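Tyrosine--tRNA ligase (Pyrococcus horikoshii, PDB 2CYC) attaches tyrosine to its cognate tRNA, first activating the amino acid with ATP and then transferring it to the acceptor end of tRNA(Tyr). Local coordinates at residues Asp60-Lys63 with Lys67-Val70; Trp292-Ile297 with Thr320-Leu325. All coordinates share one frame; numbering follows the deposited sequence.

Interaction 1 of 2, residues Asp60-Lys63 with Lys67-Val70; sequences DFQK and KTRV
Thr68 pushes its two branches against neighbouring side chains on the last turn of helix 48-63, showing how a small residue can seat a helix end on the strand that follows. The methyl takes the apolar side: Thr68 CG2 lies 3.7 Å from Phe61 CB and 3.8 Å from Gln62 CG. Only the root of Phe61 takes part, because its CG stands anti to the carbonyl carbon (chi1 -62°) and carries the ring away from Thr68, to meet the rings of His36 and His185. Gln62 crosses Thr68 at about a right angle. Gln62 CG lies 3.7 Å from Thr68 OG1; beyond it the extended chain carries the amide past the same hydroxyl, with Gln62 NE2 at 3.6 Å from Thr68 OG1. The polar end of Gln62 is anchored through OE1, which accepts from the backbone N of Asp112. With alanine here, the Asp112 N-H would probably lose its acceptor and a gap would open beside the Thr68 hydroxyl. Lys67 and Arg69 bond through their backbones to residues of strand 36-40, while Thr68 and Val70 bond to Glu117. The short turn after Lys63 thus closes a beta-alpha-beta crossover, strand 36-40, helix 48-63, strand 69-72, characteristic of the Rossmann-type catalytic fold of class I aminoacyl-tRNA synthetases.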
loop_
_atom_site.group_PDB
_atom_site.type_symbol
_atom_site.label_atom_id
_atom_site.label_comp_id
_atom_site.label_asym_id
_atom_site.label_seq_id
_atom_site.Cartn_x
_atom_site.Cartn_y
_atom_site.Cartn_z
ATOM N N ASP A 60 11.787 21.656 -24.077
ATOM C CA ASP A 60 10.716 22.637 -24.251
ATOM C C ASP A 60 10.322 23.269 -22.925
ATOM O O ASP A 60 10.146 24.493 -22.835
ATOM C CB ASP A 60 9.457 21.999 -24.857
ATOM C CG ASP A 60 9.671 21.492 -26.268
ATOM O OD1 ASP A 60 10.569 22.005 -26.970
ATOM O OD2 ASP A 60 8.919 20.588 -26.684
ATOM N N PHE A 61 10.172 22.431 -21.900
ATOM C CA PHE A 61 9.762 22.918 -20.592
ATOM C C PHE A 61 10.765 23.921 -20.020
ATOM O O PHE A 61 10.368 24.962 -19.489
ATOM C CB PHE A 61 9.540 21.746 -19.608
ATOM C CG PHE A 61 8.435 20.784 -20.025
ATOM C CD1 PHE A 61 7.305 21.243 -20.708
ATOM C CD2 PHE A 61 8.518 19.427 -19.712
ATOM C CE1 PHE A 61 6.270 20.366 -21.073
ATOM C CE2 PHE A 61 7.488 18.532 -20.073
ATOM C CZ PHE A 61 6.360 19.006 -20.756
ATOM N N GLN A 62 12.056 23.616 -20.134
ATOM C CA GLN A 62 13.092 24.507 -19.626
ATOM C C GLN A 62 12.927 25.890 -20.273
ATOM O O GLN A 62 12.962 26.910 -19.582
ATOM C CB GLN A 62 14.500 23.960 -19.941
ATOM C CG GLN A 62 14.881 22.645 -19.247
ATOM C CD GLN A 62 16.347 22.259 -19.490
ATOM O OE1 GLN A 62 16.831 22.276 -20.624
ATOM N NE2 GLN A 62 17.052 21.907 -18.422
ATOM N N LYS A 63 12.729 25.921 -21.593
ATOM C CA LYS A 63 12.574 27.198 -22.299
ATOM C C LYS A 63 11.348 27.983 -21.863
ATOM O O LYS A 63 11.295 29.207 -22.012
ATOM C CB LYS A 63 12.514 26.982 -23.815
ATOM C CG LYS A 63 13.842 26.589 -24.428
ATOM C CD LYS A 63 13.751 26.482 -25.946
ATOM C CE LYS A 63 15.066 25.978 -26.550
ATOM N NZ LYS A 63 15.427 24.604 -26.084
ATOM N N LYS A 67 10.904 24.244 -14.038
ATOM C CA LYS A 67 12.014 23.498 -13.431
ATOM C C LYS A 67 11.789 22.012 -13.713
ATOM O O LYS A 67 10.807 21.424 -13.258
ATOM C CB LYS A 67 12.058 23.737 -11.917
ATOM C CG LYS A 67 13.299 23.165 -11.228
ATOM C CD LYS A 67 14.580 23.889 -11.665
ATOM C CE LYS A 67 15.807 23.374 -10.909
ATOM N NZ LYS A 67 17.097 23.822 -11.528
ATOM N N THR A 68 12.714 21.416 -14.449
ATOM C CA THR A 68 12.614 20.028 -14.863
ATOM C C THR A 68 13.359 19.012 -14.007
ATOM O O THR A 68 14.437 19.292 -13.462
ATOM C CB THR A 68 13.068 19.894 -16.333
ATOM O OG1 THR A 68 14.447 20.283 -16.462
ATOM C CG2 THR A 68 12.206 20.801 -17.217
ATOM N N ARG A 69 12.784 17.814 -13.913
ATOM C CA ARG A 69 13.375 16.747 -13.103
ATOM C C ARG A 69 13.144 15.356 -13.672
ATOM O O ARG A 69 12.045 15.047 -14.141
ATOM C CB ARG A 69 12.790 16.796 -11.682
ATOM C CG ARG A 69 13.179 15.614 -10.779
ATOM C CD ARG A 69 12.518 15.736 -9.417
ATOM N NE ARG A 69 12.814 17.026 -8.794
ATOM C CZ ARG A 69 12.384 17.400 -7.589
ATOM N NH1 ARG A 69 12.706 18.596 -7.114
ATOM N NH2 ARG A 69 11.638 16.585 -6.855
ATOM N N VAL A 70 14.186 14.527 -13.630
ATOM C CA VAL A 70 14.105 13.135 -14.077
ATOM C C VAL A 70 14.065 12.326 -12.773
ATOM O O VAL A 70 14.950 12.453 -11.923
ATOM C CB VAL A 70 15.342 12.719 -14.911
ATOM C CG1 VAL A 70 15.396 11.192 -15.054
ATOM C CG2 VAL A 70 15.286 13.383 -16.289
#

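Interaction 2 of 2, residues Trp292-Ile297 with Thr320-Leu325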
loop_
_atom_site.group_PDB
_atom_site.type_symbol
_atom_site.label_atom_id
_atom_site.label_comp_id
_atom_site.label_asym_id
_atom_site.label_seq_id
_atom_site.Cartn_x
_atom_site.Cartn_y
_atom_site.Cartn_z
ATOM N N TRP A 292 8.234 7.938 -36.880
ATOM C CA TRP A 292 9.506 8.491 -36.431
ATOM C C TRP A 292 9.848 9.773 -37.196
ATOM O O TRP A 292 10.408 10.724 -36.629
ATOM C CB TRP A 292 10.622 7.452 -36.613
ATOM C CG TRP A 292 10.558 6.299 -35.636
ATOM C CD1 TRP A 292 9.446 5.835 -34.986
ATOM C CD2 TRP A 292 11.641 5.434 -35.241
ATOM N NE1 TRP A 292 9.767 4.740 -34.216
ATOM C CE2 TRP A 292 11.104 4.471 -34.352
ATOM C CE3 TRP A 292 13.009 5.377 -35.552
ATOM C CZ2 TRP A 292 11.890 3.461 -33.765
ATOM C CZ3 TRP A 292 13.794 4.368 -34.969
ATOM C CH2 TRP A 292 13.227 3.426 -34.085
ATOM N N VAL A 293 9.516 9.801 -38.485
ATOM C CA VAL A 293 9.783 10.983 -39.301
ATOM C C VAL A 293 8.969 12.165 -38.761
ATOM O O VAL A 293 9.473 13.270 -38.618
ATOM C CB VAL A 293 9.384 10.760 -40.797
ATOM C CG1 VAL A 293 9.391 12.087 -41.544
ATOM C CG2 VAL A 293 10.349 9.787 -41.465
ATOM N N GLU A 294 7.705 11.921 -38.449
ATOM C CA GLU A 294 6.862 12.990 -37.950
ATOM C C GLU A 294 7.276 13.534 -36.588
ATOM O O GLU A 294 7.375 14.742 -36.414
ATOM C CB GLU A 294 5.403 12.539 -37.861
ATOM C CG GLU A 294 4.487 13.679 -37.399
ATOM C CD GLU A 294 3.027 13.300 -37.373
ATOM O OE1 GLU A 294 2.190 14.199 -37.164
ATOM O OE2 GLU A 294 2.712 12.103 -37.552
ATOM N N TYR A 295 7.520 12.645 -35.628
ATOM C CA TYR A 295 7.865 13.067 -34.273
ATOM C C TYR A 295 9.327 13.353 -33.943
ATOM O O TYR A 295 9.612 14.028 -32.960
ATOM C CB TYR A 295 7.284 12.062 -33.285
ATOM C CG TYR A 295 5.781 12.150 -33.246
ATOM C CD1 TYR A 295 5.142 13.095 -32.444
ATOM C CD2 TYR A 295 4.991 11.331 -34.065
ATOM C CE1 TYR A 295 3.749 13.226 -32.455
ATOM C CE2 TYR A 295 3.600 11.456 -34.087
ATOM C CZ TYR A 295 2.987 12.404 -33.280
ATOM O OH TYR A 295 1.616 12.533 -33.298
ATOM N N ILE A 296 10.251 12.847 -34.749
ATOM C CA ILE A 296 11.662 13.112 -34.500
ATOM C C ILE A 296 12.172 14.147 -35.502
ATOM O O ILE A 296 12.471 15.290 -35.136
ATOM C CB ILE A 296 12.521 11.814 -34.600
ATOM C CG1 ILE A 296 12.061 10.801 -33.538
ATOM C CG2 ILE A 296 13.998 12.144 -34.391
ATOM C CD1 ILE A 296 12.890 9.514 -33.486
ATOM N N ILE A 297 12.227 13.760 -36.772
ATOM C CA ILE A 297 12.731 14.643 -37.821
ATOM C C ILE A 297 11.975 15.972 -37.972
ATOM O O ILE A 297 12.597 17.020 -38.141
ATOM C CB ILE A 297 12.781 13.884 -39.169
ATOM C CG1 ILE A 297 13.701 12.661 -39.010
ATOM C CG2 ILE A 297 13.283 14.809 -40.282
ATOM C CD1 ILE A 297 13.805 11.758 -40.234
ATOM N N THR A 320 10.152 20.433 -46.077
ATOM C CA THR A 320 10.159 21.430 -45.016
ATOM C C THR A 320 9.130 21.115 -43.949
ATOM O O THR A 320 9.258 21.557 -42.807
ATOM C CB THR A 320 9.886 22.841 -45.568
ATOM O OG1 THR A 320 8.630 22.849 -46.258
ATOM C CG2 THR A 320 11.000 23.259 -46.524
ATOM N N THR A 321 8.098 20.366 -44.317
ATOM C CA THR A 321 7.074 19.991 -43.352
ATOM C C THR A 321 6.753 18.513 -43.509
ATOM O O THR A 321 6.935 17.938 -44.582
ATOM C CB THR A 321 5.768 20.792 -43.536
ATOM O OG1 THR A 321 5.108 20.366 -44.733
ATOM C CG2 THR A 321 6.064 22.291 -43.617
ATOM N N PHE A 322 6.279 17.898 -42.433
ATOM C CA PHE A 322 5.942 16.493 -42.479
ATOM C C PHE A 322 4.842 16.259 -43.502
ATOM O O PHE A 322 4.874 15.284 -44.261
ATOM C CB PHE A 322 5.473 16.010 -41.114
ATOM C CG PHE A 322 4.969 14.595 -41.122
ATOM C CD1 PHE A 322 5.825 13.541 -41.421
ATOM C CD2 PHE A 322 3.633 14.319 -40.863
ATOM C CE1 PHE A 322 5.357 12.235 -41.463
ATOM C CE2 PHE A 322 3.152 13.013 -40.900
ATOM C CZ PHE A 322 4.019 11.970 -41.202
ATOM N N GLU A 323 3.872 17.167 -43.527
ATOM C CA GLU A 323 2.750 17.046 -44.442
ATOM C C GLU A 323 3.185 16.873 -45.896
ATOM O O GLU A 323 2.638 16.034 -46.604
ATOM C CB GLU A 323 1.823 18.254 -44.307
ATOM C CG GLU A 323 0.418 17.958 -44.781
ATOM C CD GLU A 323 -0.217 16.807 -44.010
ATOM O OE1 GLU A 323 -1.224 16.249 -44.499
ATOM O OE2 GLU A 323 0.288 16.465 -42.914
ATOM N N GLU A 324 4.162 17.659 -46.343
ATOM C CA GLU A 324 4.647 17.533 -47.721
ATOM C C GLU A 324 5.180 16.119 -47.938
ATOM O O GLU A 324 4.827 15.446 -48.912
ATOM C CB GLU A 324 5.796 18.505 -48.012
ATOM C CG GLU A 324 5.588 19.937 -47.578
ATOM C CD GLU A 324 6.778 20.817 -47.934
ATOM O OE1 GLU A 324 7.929 20.339 -47.821
ATOM O OE2 GLU A 324 6.563 21.986 -48.317
ATOM N N LEU A 325 6.040 15.674 -47.021
ATOM C CA LEU A 325 6.636 14.349 -47.129
ATOM C C LEU A 325 5.582 13.258 -47.130
ATOM O O LEU A 325 5.642 12.326 -47.931
ATOM C CB LEU A 325 7.643 14.114 -45.993
ATOM C CG LEU A 325 8.376 12.766 -46.044
ATOM C CD1 LEU A 325 9.710 12.879 -45.333
ATOM C CD2 LEU A 325 7.510 11.671 -45.422
#
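Glu324 OE1 receives the backbone N-H of Thr320 in an almost straight bond, 2.8 Å from Thr320 N to Glu324 OE1, approaching from above the carboxylate plane. This fixes the start of helix 322-330, where Thr321 is the N-cap: its OG1 accepts from Glu324 N at 3.3 Å. The capped helix packs against helix 288-297, and a two-stranded antiparallel sheet, strands 305-307 and 317-319, lies between the two in the chain. A hydrogen bond from Phe322 N to Glu301 OE1 adds a further tie at the helix start. Across the interface, Phe322 is the central side chain. With CG anti to the backbone N (chi1 174°), its ring reaches Glu294, which lies flat over one face. The extended Glu294 chain runs on across the ring, its carboxylate stacked nearly parallel to it, the planes 9° apart, and Glu294 OE2 3.5 Å from Phe322 CE2. Val293 approaches the ring differently, at the edge, with CG1 3.9 Å from Phe322 CD1. Val293 CG1 also lies 3.9 Å from Leu325 CD1, while helix 336-350 touches Val293 as well. The CH-pi contact is well centred: Glu294 CB sits 3.5 Å from the Phe322 ring centroid, 7° off the ring normal.

Both interactions are largely buried, yet they do different work. Interaction 1 joins the end of helix 48-63 to the chain entering strand 69-72 of the central sheet; the side chain of Thr68 is about 8 Å from that of Tyr37, which binds L-tyrosine. Interaction 2 lies away from the tyrosine pocket and pairs segments 23 residues apart on two helices, with a small hairpin intervening. Neither has a hydrogen bond across its segments: the first relies on a threonine fitted against aliphatic portions of two side chains, the second on a glutamate laid over an aromatic face. Their centres are 24 Å apart, but helix 48-63 serves both regions, its residues Leu52 and Met53 contacting Ile296.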